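LipS lipolytic enzyme (Unidentified, PDB 4FBL) is a thermostable lipolytic enzyme of the alpha/beta hydrolase fold, found by metagenomics, that probably hydrolyses ester bonds of lipids with a serine nucleophile. Local coordinates at residues C[85-90]-C[105-110]; C[113-116]-C[121-124]; C[209-214]-C[237-242]. One frame throughout, in Å; residues are numbered along the deposited sequence.

Following the chain from its N-terminal end, the loop 85-90 leaves strand 80-83 and meets helix 101-118 in contact 1, closing a loop that takes in helix 93-97 and the start of helix 101-118. That same helix then runs on to contact 2, where strand 121-127 folds back against its last turns through a very short connection. The two touch where Ile108 CG2 packs on Met124 CE at 3.9 Å. Contact 3 comes later, joining helix 200-213 to helix 235-243 around strand 221-226; it touches neither of the others, its centre lying about 22 Å from the centre of each. All three follow in series, none nesting in or crossing another.

Contact 1 of 3, residues C[85-90]-C[105-110]; sequences RLTGHG and TADIVA
Thr87 and Asp107 make the polar half of this contact, with one carboxylate oxygen taking two hydrogen bonds. Thr87 OG1 donates to Asp107 OD2 at 2.7 Å on the syn lone pair, the side facing the other carboxylate oxygen. The backbone amide Thr87 N reaches the same OD2 at 3.0 Å, almost straight at 173°, but from above the carboxylate plane. With OG1 turned beside its own backbone N (chi1 -52°), the threonine presents hydroxyl and amide together, and the two side chains cross at about a right angle. If Asp107 gave way to an alanine, the Thr87 amide and hydroxyl would probably both lose their shared acceptor, and the turn would keep fewer ties to the helix.

The apolar half is Leu86. Its CD2 lies 3.9 Å from Asp107 CB and 4.2 Å from Ile108 CD1, so the leucine packs beside the stem of the aspartate and on the isoleucine.

Within the loop, a type II turn from Leu86 to His89 is closed by His89 N to Leu86 O, with Gly88 at the positive phi (77°) that favours glycine, and Arg85 NH1 bonds His89 O at 2.9 Å in the carbonyl plane.

The turn is pinned to helix 101-118, whose Trp104 also bonds Thr87 O through NE1. Leu86 reaches Met129 of helix 129-140, near the probable nucleophile elbow, while Ile108 packs on Leu55 and Ser57 of strand 52-57.

Contact 2 of 3, residues C[113-116]-C[121-124]; sequences RWLE and VLFM
Leu122 and Glu116 meet because of how each side chain is turned. In Leu122, CG sits beside the backbone N (chi1 -86°), and both methyls are carried to the helix. Glu116 has its CG likewise beside its own N: chi1 (-85°) brings CG against both leucine methyls, and the bend at chi2 (149°) then carries OE1 to CD2 of Leu122.

The two side chains cross at about a right angle. Glu116 CG touches both methyls, at 4.0 Å from Leu122 CD1 and 4.1 Å from Leu122 CD2, while Glu116 OE1 comes to 3.8 Å from Leu122 CD2. The glutamate therefore serves as an apolar neighbour through its methylene, although its acid group also lies against a methyl. Leu115 joins in through its root: its CB lies 4.2 Å from Leu122 CD2, and that methyl thereby touches both helix residues. Between 113-116 and 121-124 everything is van der Waals packing of side chains; the nearest alpha carbons, Leu115 CA and Leu122 CA, are 7.4 Å apart.

This is helix-on-sheet packing of the alpha/beta hydrolase core, with the end of helix 101-118 lying against the strand that follows it. Glu116 OE1 has a long, weak ion pair with Arg144. Leu115 continues onto Thr80 and Ala82 of strand 80-83 and Leu55 of strand 52-57. Leu122 also touches Phe145, and strand 121-127 is hydrogen-bonded to strand 52-57 through Val121 and Phe123.

Contact 3 of 3, residues C[209-214]-C[237-242]; sequences VAEMLL and GELIYN
Leu214 and Ile240 form the apolar centre of the contact between the C-terminal end of 209-214 and helix 235-243, their side chains crossing at about a right angle. Leu214 CD2 is 4.1 Å from Ile240 CG2 and equally close to Ile240 CA, so this methyl rests on the helix backbone as much as on the side chain. The other methyl, Leu214 CD1, lies 4.0 Å from Leu239 O and brushes Leu239 CD1 at 4.5 Å.

A mixed contact flanks it. Glu211 carries CG opposite its own backbone N (chi1 -169°) and continues extended, which takes the chain across the end of Leu239. Leu239 CD1 sits 3.8 Å from Glu211 CD, and Leu239 CD2 is 4.0 Å from Glu211 OE2.

Helix 235-243 packs on strands 221-226 and 249-254 of the alpha/beta hydrolase sheet (Ile240 on Ile223, Tyr241 on Leu251), with 209-214 between it and helix 129-140, where Leu214 meets Val135.

The acid crosses the end of a leucine while its salt bridge runs across the dimer, Glu211 OE2 to Arg156 NH2 of the second subunit; OE1 has a long, weak ion pair with Arg156 of its own chain. The leucine may shield one side of the carboxylate from water, which could favour the bridge.

Contact 1 of 3, residues C[85-90]-C[105-110]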
loop_
_atom_site.group_PDB
_atom_site.type_symbol
_atom_site.label_atom_id
_atom_site.label_comp_id
_atom_site.label_asym_id
_atom_site.label_seq_id
_atom_site.Cartn_x
_atom_site.Cartn_y
_atom_site.Cartn_z
ATOM N N ARG C 85 19.888 -5.468 10.314
ATOM C CA ARG C 85 19.858 -6.182 9.050
ATOM C C ARG C 85 18.362 -6.591 8.914
ATOM O O ARG C 85 17.863 -7.399 9.702
ATOM C CB ARG C 85 20.755 -7.441 9.086
ATOM C CG ARG C 85 20.815 -8.130 7.699
ATOM C CD ARG C 85 21.755 -9.416 7.760
ATOM N NE ARG C 85 21.352 -10.292 8.863
ATOM C CZ ARG C 85 20.340 -11.146 8.827
ATOM N NH1 ARG C 85 19.507 -11.232 7.777
ATOM N NH2 ARG C 85 20.162 -11.901 9.868
ATOM N N LEU C 86 17.656 -6.044 7.919
ATOM C CA LEU C 86 16.206 -6.453 7.824
ATOM C C LEU C 86 16.043 -7.944 7.527
ATOM O O LEU C 86 16.905 -8.557 6.900
ATOM C CB LEU C 86 15.465 -5.639 6.790
ATOM C CG LEU C 86 15.510 -4.156 7.122
ATOM C CD1 LEU C 86 14.830 -3.270 6.005
ATOM C CD2 LEU C 86 14.963 -3.838 8.566
ATOM N N THR C 87 14.952 -8.539 8.003
ATOM C CA THR C 87 14.616 -9.926 7.721
ATOM C C THR C 87 14.741 -10.262 6.223
ATOM O O THR C 87 14.251 -9.512 5.361
ATOM C CB THR C 87 13.139 -10.186 8.183
ATOM O OG1 THR C 87 13.025 -9.741 9.563
ATOM C CG2 THR C 87 12.730 -11.748 8.015
ATOM N N GLY C 88 15.369 -11.400 5.902
ATOM C CA GLY C 88 15.479 -11.776 4.515
ATOM C C GLY C 88 16.511 -11.055 3.703
ATOM O O GLY C 88 16.671 -11.368 2.493
ATOM N N HIS C 89 17.207 -10.055 4.317
ATOM C CA HIS C 89 18.249 -9.271 3.600
ATOM C C HIS C 89 19.700 -9.682 3.996
ATOM O O HIS C 89 19.955 -10.179 5.163
ATOM C CB HIS C 89 18.083 -7.747 3.770
ATOM C CG HIS C 89 16.801 -7.237 3.238
ATOM N ND1 HIS C 89 16.723 -6.400 2.149
ATOM C CD2 HIS C 89 15.530 -7.538 3.575
ATOM C CE1 HIS C 89 15.456 -6.156 1.872
ATOM N NE2 HIS C 89 14.720 -6.805 2.736
ATOM N N GLY C 90 20.620 -9.473 3.044
ATOM C CA GLY C 90 22.046 -9.908 3.189
ATOM C C GLY C 90 22.209 -11.410 3.491
ATOM O O GLY C 90 23.186 -11.804 4.167
ATOM N N THR C 105 8.646 -4.092 9.847
ATOM C CA THR C 105 8.235 -3.124 10.865
ATOM C C THR C 105 8.569 -3.708 12.262
ATOM O O THR C 105 8.925 -2.959 13.205
ATOM C CB THR C 105 6.727 -2.762 10.760
ATOM O OG1 THR C 105 5.907 -3.945 10.579
ATOM C CG2 THR C 105 6.495 -1.780 9.633
ATOM N N ALA C 106 8.419 -5.027 12.429
ATOM C CA ALA C 106 8.846 -5.651 13.685
ATOM C C ALA C 106 10.367 -5.525 13.878
ATOM O O ALA C 106 10.839 -5.399 15.053
ATOM C CB ALA C 106 8.387 -7.166 13.818
ATOM N N ASP C 107 11.150 -5.515 12.783
ATOM C CA ASP C 107 12.585 -5.318 12.957
ATOM C C ASP C 107 12.872 -3.911 13.504
ATOM O O ASP C 107 13.768 -3.747 14.356
ATOM C CB ASP C 107 13.393 -5.490 11.676
ATOM C CG ASP C 107 13.349 -6.936 11.124
ATOM O OD1 ASP C 107 13.434 -7.888 11.899
ATOM O OD2 ASP C 107 13.177 -7.093 9.916
ATOM N N ILE C 108 12.163 -2.921 12.990
ATOM C CA ILE C 108 12.325 -1.516 13.435
ATOM C C ILE C 108 11.871 -1.351 14.885
ATOM O O ILE C 108 12.556 -0.718 15.651
ATOM C CB ILE C 108 11.524 -0.627 12.585
ATOM C CG1 ILE C 108 12.018 -0.767 11.124
ATOM C CG2 ILE C 108 11.600 0.860 13.084
ATOM C CD1 ILE C 108 13.637 -0.566 10.834
ATOM N N VAL C 109 10.768 -2.016 15.274
ATOM C CA VAL C 109 10.303 -2.054 16.638
ATOM C C VAL C 109 11.358 -2.678 17.575
ATOM O O VAL C 109 11.655 -2.098 18.574
ATOM C CB VAL C 109 8.944 -2.801 16.751
ATOM C CG1 VAL C 109 8.572 -2.898 18.209
ATOM C CG2 VAL C 109 7.866 -1.912 16.086
ATOM N N ALA C 110 11.943 -3.828 17.246
ATOM C CA ALA C 110 12.983 -4.405 18.109
ATOM C C ALA C 110 14.246 -3.509 18.189
ATOM O O ALA C 110 14.894 -3.472 19.237
ATOM C CB ALA C 110 13.425 -5.815 17.596
#

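Contact 2 of 3, residues C[113-116]-C[121-124]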
loop_
_atom_site.group_PDB
_atom_site.type_symbol
_atom_site.label_atom_id
_atom_site.label_comp_id
_atom_site.label_asym_id
_atom_site.label_seq_id
_atom_site.Cartn_x
_atom_site.Cartn_y
_atom_site.Cartn_z
ATOM N N ARG C 113 13.358 -0.905 20.577
ATOM C CA ARG C 113 13.404 -1.408 21.960
ATOM C C ARG C 113 14.849 -1.532 22.472
ATOM O O ARG C 113 15.108 -1.264 23.641
ATOM C CB ARG C 113 12.632 -2.723 22.085
ATOM C CG ARG C 113 11.119 -2.414 21.838
ATOM C CD ARG C 113 10.235 -3.647 21.730
ATOM N NE ARG C 113 8.817 -3.280 21.771
ATOM C CZ ARG C 113 7.803 -4.093 21.461
ATOM N NH1 ARG C 113 8.046 -5.339 21.038
ATOM N NH2 ARG C 113 6.541 -3.647 21.545
ATOM N N TRP C 114 15.777 -1.913 21.602
ATOM C CA TRP C 114 17.195 -2.093 21.975
ATOM C C TRP C 114 17.795 -0.719 22.343
ATOM O O TRP C 114 18.541 -0.601 23.351
ATOM C CB TRP C 114 17.949 -2.757 20.816
ATOM C CG TRP C 114 19.411 -3.001 21.039
ATOM C CD1 TRP C 114 19.988 -4.154 21.494
ATOM C CD2 TRP C 114 20.512 -2.073 20.780
ATOM N NE1 TRP C 114 21.378 -4.005 21.539
ATOM C CE2 TRP C 114 21.723 -2.744 21.123
ATOM C CE3 TRP C 114 20.585 -0.724 20.319
ATOM C CZ2 TRP C 114 23.006 -2.139 20.965
ATOM C CZ3 TRP C 114 21.861 -0.092 20.199
ATOM C CH2 TRP C 114 23.060 -0.802 20.530
ATOM N N LEU C 115 17.437 0.306 21.553
ATOM C CA LEU C 115 17.904 1.668 21.800
ATOM C C LEU C 115 17.294 2.219 23.069
ATOM O O LEU C 115 17.981 2.856 23.793
ATOM C CB LEU C 115 17.557 2.608 20.633
ATOM C CG LEU C 115 18.298 2.419 19.363
ATOM C CD1 LEU C 115 17.712 3.268 18.251
ATOM C CD2 LEU C 115 19.789 2.705 19.447
ATOM N N GLU C 116 16.037 1.948 23.348
ATOM C CA GLU C 116 15.394 2.475 24.539
ATOM C C GLU C 116 15.950 1.863 25.837
ATOM O O GLU C 116 16.008 2.517 26.832
ATOM C CB GLU C 116 13.891 2.266 24.492
ATOM C CG GLU C 116 13.195 3.325 23.760
ATOM C CD GLU C 116 11.949 2.782 23.101
ATOM O OE1 GLU C 116 11.407 3.471 22.227
ATOM O OE2 GLU C 116 11.508 1.659 23.412
ATOM N N VAL C 121 16.981 9.460 24.443
ATOM C CA VAL C 121 16.566 10.280 23.275
ATOM C C VAL C 121 16.837 9.411 22.043
ATOM O O VAL C 121 17.891 8.798 21.988
ATOM C CB VAL C 121 17.504 11.538 23.181
ATOM C CG1 VAL C 121 17.033 12.535 22.140
ATOM C CG2 VAL C 121 17.577 12.173 24.534
ATOM N N LEU C 122 15.907 9.389 21.067
ATOM C CA LEU C 122 16.121 8.589 19.876
ATOM C C LEU C 122 15.999 9.417 18.650
ATOM O O LEU C 122 15.146 10.270 18.593
ATOM C CB LEU C 122 15.026 7.513 19.840
ATOM C CG LEU C 122 15.274 6.201 20.620
ATOM C CD1 LEU C 122 15.478 6.218 22.148
ATOM C CD2 LEU C 122 14.222 5.104 20.170
ATOM N N PHE C 123 16.830 9.135 17.634
ATOM C CA PHE C 123 16.598 9.647 16.267
ATOM C C PHE C 123 16.489 8.461 15.289
ATOM O O PHE C 123 16.980 7.391 15.583
ATOM C CB PHE C 123 17.744 10.565 15.787
ATOM C CG PHE C 123 17.860 11.856 16.576
ATOM C CD1 PHE C 123 18.395 11.829 17.887
ATOM C CD2 PHE C 123 17.389 13.083 16.052
ATOM C CE1 PHE C 123 18.519 12.953 18.646
ATOM C CE2 PHE C 123 17.496 14.269 16.860
ATOM C CZ PHE C 123 18.104 14.144 18.165
ATOM N N MET C 124 15.962 8.706 14.083
ATOM C CA MET C 124 15.963 7.630 13.118
ATOM C C MET C 124 16.215 8.250 11.761
ATOM O O MET C 124 15.798 9.369 11.466
ATOM C CB MET C 124 14.616 6.824 13.195
ATOM C CG MET C 124 14.641 5.682 12.067
ATOM S SD MET C 124 13.196 4.635 12.372
ATOM C CE MET C 124 13.409 3.516 10.944
#

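Contact 3 of 3, residues C[209-214]-C[237-242]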
loop_
_atom_site.group_PDB
_atom_site.type_symbol
_atom_site.label_atom_id
_atom_site.label_comp_id
_atom_site.label_asym_id
_atom_site.label_seq_id
_atom_site.Cartn_x
_atom_site.Cartn_y
_atom_site.Cartn_z
ATOM N N VAL C 209 1.469 3.067 3.842
ATOM C CA VAL C 209 1.147 3.262 5.250
ATOM C C VAL C 209 1.872 4.527 5.722
ATOM O O VAL C 209 1.265 5.407 6.351
ATOM C CB VAL C 209 1.447 2.031 6.113
ATOM C CG1 VAL C 209 1.353 2.402 7.660
ATOM C CG2 VAL C 209 0.449 0.876 5.733
ATOM N N ALA C 210 3.148 4.685 5.331
ATOM C CA ALA C 210 3.913 5.899 5.718
ATOM C C ALA C 210 3.325 7.135 5.206
ATOM O O ALA C 210 3.246 8.170 5.973
ATOM C CB ALA C 210 5.434 5.823 5.231
ATOM N N GLU C 211 3.020 7.131 3.889
ATOM C CA GLU C 211 2.344 8.277 3.339
ATOM C C GLU C 211 1.060 8.663 4.135
ATOM O O GLU C 211 0.791 9.855 4.357
ATOM C CB GLU C 211 1.961 8.050 1.868
ATOM C CG GLU C 211 1.497 9.426 1.278
ATOM C CD GLU C 211 1.096 9.350 -0.267
ATOM O OE1 GLU C 211 1.351 8.351 -0.915
ATOM O OE2 GLU C 211 0.560 10.312 -0.830
ATOM N N MET C 212 0.223 7.685 4.453
ATOM C CA MET C 212 -1.046 7.974 5.164
ATOM C C MET C 212 -0.832 8.495 6.645
ATOM O O MET C 212 -1.640 9.286 7.175
ATOM C CB MET C 212 -1.899 6.697 5.180
ATOM C CG MET C 212 -3.437 7.016 5.421
ATOM S SD MET C 212 -4.517 5.591 5.373
ATOM C CE MET C 212 -4.006 4.830 3.761
ATOM N N LEU C 213 0.280 8.071 7.287
ATOM C CA LEU C 213 0.696 8.623 8.589
ATOM C C LEU C 213 1.310 10.046 8.635
ATOM O O LEU C 213 1.427 10.637 9.723
ATOM C CB LEU C 213 1.712 7.692 9.195
ATOM C CG LEU C 213 1.179 6.365 9.641
ATOM C CD1 LEU C 213 2.331 5.377 10.108
ATOM C CD2 LEU C 213 0.238 6.562 10.837
ATOM N N LEU C 214 1.707 10.605 7.496
ATOM C CA LEU C 214 2.400 11.844 7.479
ATOM C C LEU C 214 1.858 12.945 8.441
ATOM O O LEU C 214 2.644 13.560 9.125
ATOM C CB LEU C 214 2.483 12.367 6.049
ATOM C CG LEU C 214 3.581 11.787 5.118
ATOM C CD1 LEU C 214 3.374 12.162 3.605
ATOM C CD2 LEU C 214 4.970 12.205 5.545
ATOM N N GLY C 237 10.477 13.860 -1.685
ATOM C CA GLY C 237 10.923 14.813 -0.645
ATOM C C GLY C 237 9.895 15.922 -0.431
ATOM O O GLY C 237 9.633 16.345 0.731
ATOM N N GLU C 238 9.293 16.421 -1.539
ATOM C CA GLU C 238 8.252 17.484 -1.431
ATOM C C GLU C 238 6.993 16.981 -0.746
ATOM O O GLU C 238 6.417 17.669 0.101
ATOM C CB GLU C 238 7.955 18.137 -2.804
ATOM C CG GLU C 238 9.217 18.910 -3.286
ATOM C CD GLU C 238 9.257 19.261 -4.773
ATOM O OE1 GLU C 238 9.544 20.463 -5.037
ATOM O OE2 GLU C 238 9.065 18.368 -5.659
ATOM N N LEU C 239 6.637 15.749 -1.095
ATOM C CA LEU C 239 5.510 15.054 -0.560
ATOM C C LEU C 239 5.596 15.015 0.970
ATOM O O LEU C 239 4.642 15.380 1.686
ATOM C CB LEU C 239 5.571 13.596 -1.091
ATOM C CG LEU C 239 4.351 12.708 -1.397
ATOM C CD1 LEU C 239 4.286 11.341 -0.709
ATOM C CD2 LEU C 239 2.910 13.454 -1.438
ATOM N N ILE C 240 6.749 14.536 1.469
ATOM C CA ILE C 240 7.000 14.553 2.897
ATOM C C ILE C 240 7.019 15.977 3.487
ATOM O O ILE C 240 6.413 16.247 4.528
ATOM C CB ILE C 240 8.338 13.821 3.194
ATOM C CG1 ILE C 240 8.209 12.371 2.649
ATOM C CG2 ILE C 240 8.665 13.839 4.716
ATOM C CD1 ILE C 240 9.534 11.621 2.587
ATOM N N TYR C 241 7.733 16.886 2.851
ATOM C CA TYR C 241 7.863 18.214 3.428
ATOM C C TYR C 241 6.465 18.828 3.602
ATOM O O TYR C 241 6.131 19.396 4.647
ATOM C CB TYR C 241 8.766 19.067 2.535
ATOM C CG TYR C 241 8.992 20.487 3.090
ATOM C CD1 TYR C 241 10.068 20.746 3.946
ATOM C CD2 TYR C 241 8.075 21.560 2.782
ATOM C CE1 TYR C 241 10.310 22.028 4.455
ATOM C CE2 TYR C 241 8.280 22.856 3.331
ATOM C CZ TYR C 241 9.412 23.078 4.147
ATOM O OH TYR C 241 9.685 24.319 4.724
ATOM N N ASN C 242 5.630 18.665 2.584
ATOM C CA ASN C 242 4.317 19.297 2.573
ATOM C C ASN C 242 3.281 18.559 3.429
ATOM O O ASN C 242 2.328 19.172 3.799
ATOM C CB ASN C 242 3.773 19.351 1.124
ATOM C CG ASN C 242 4.528 20.297 0.230
ATOM O OD1 ASN C 242 4.999 21.386 0.649
ATOM N ND2 ASN C 242 4.610 19.910 -1.056
#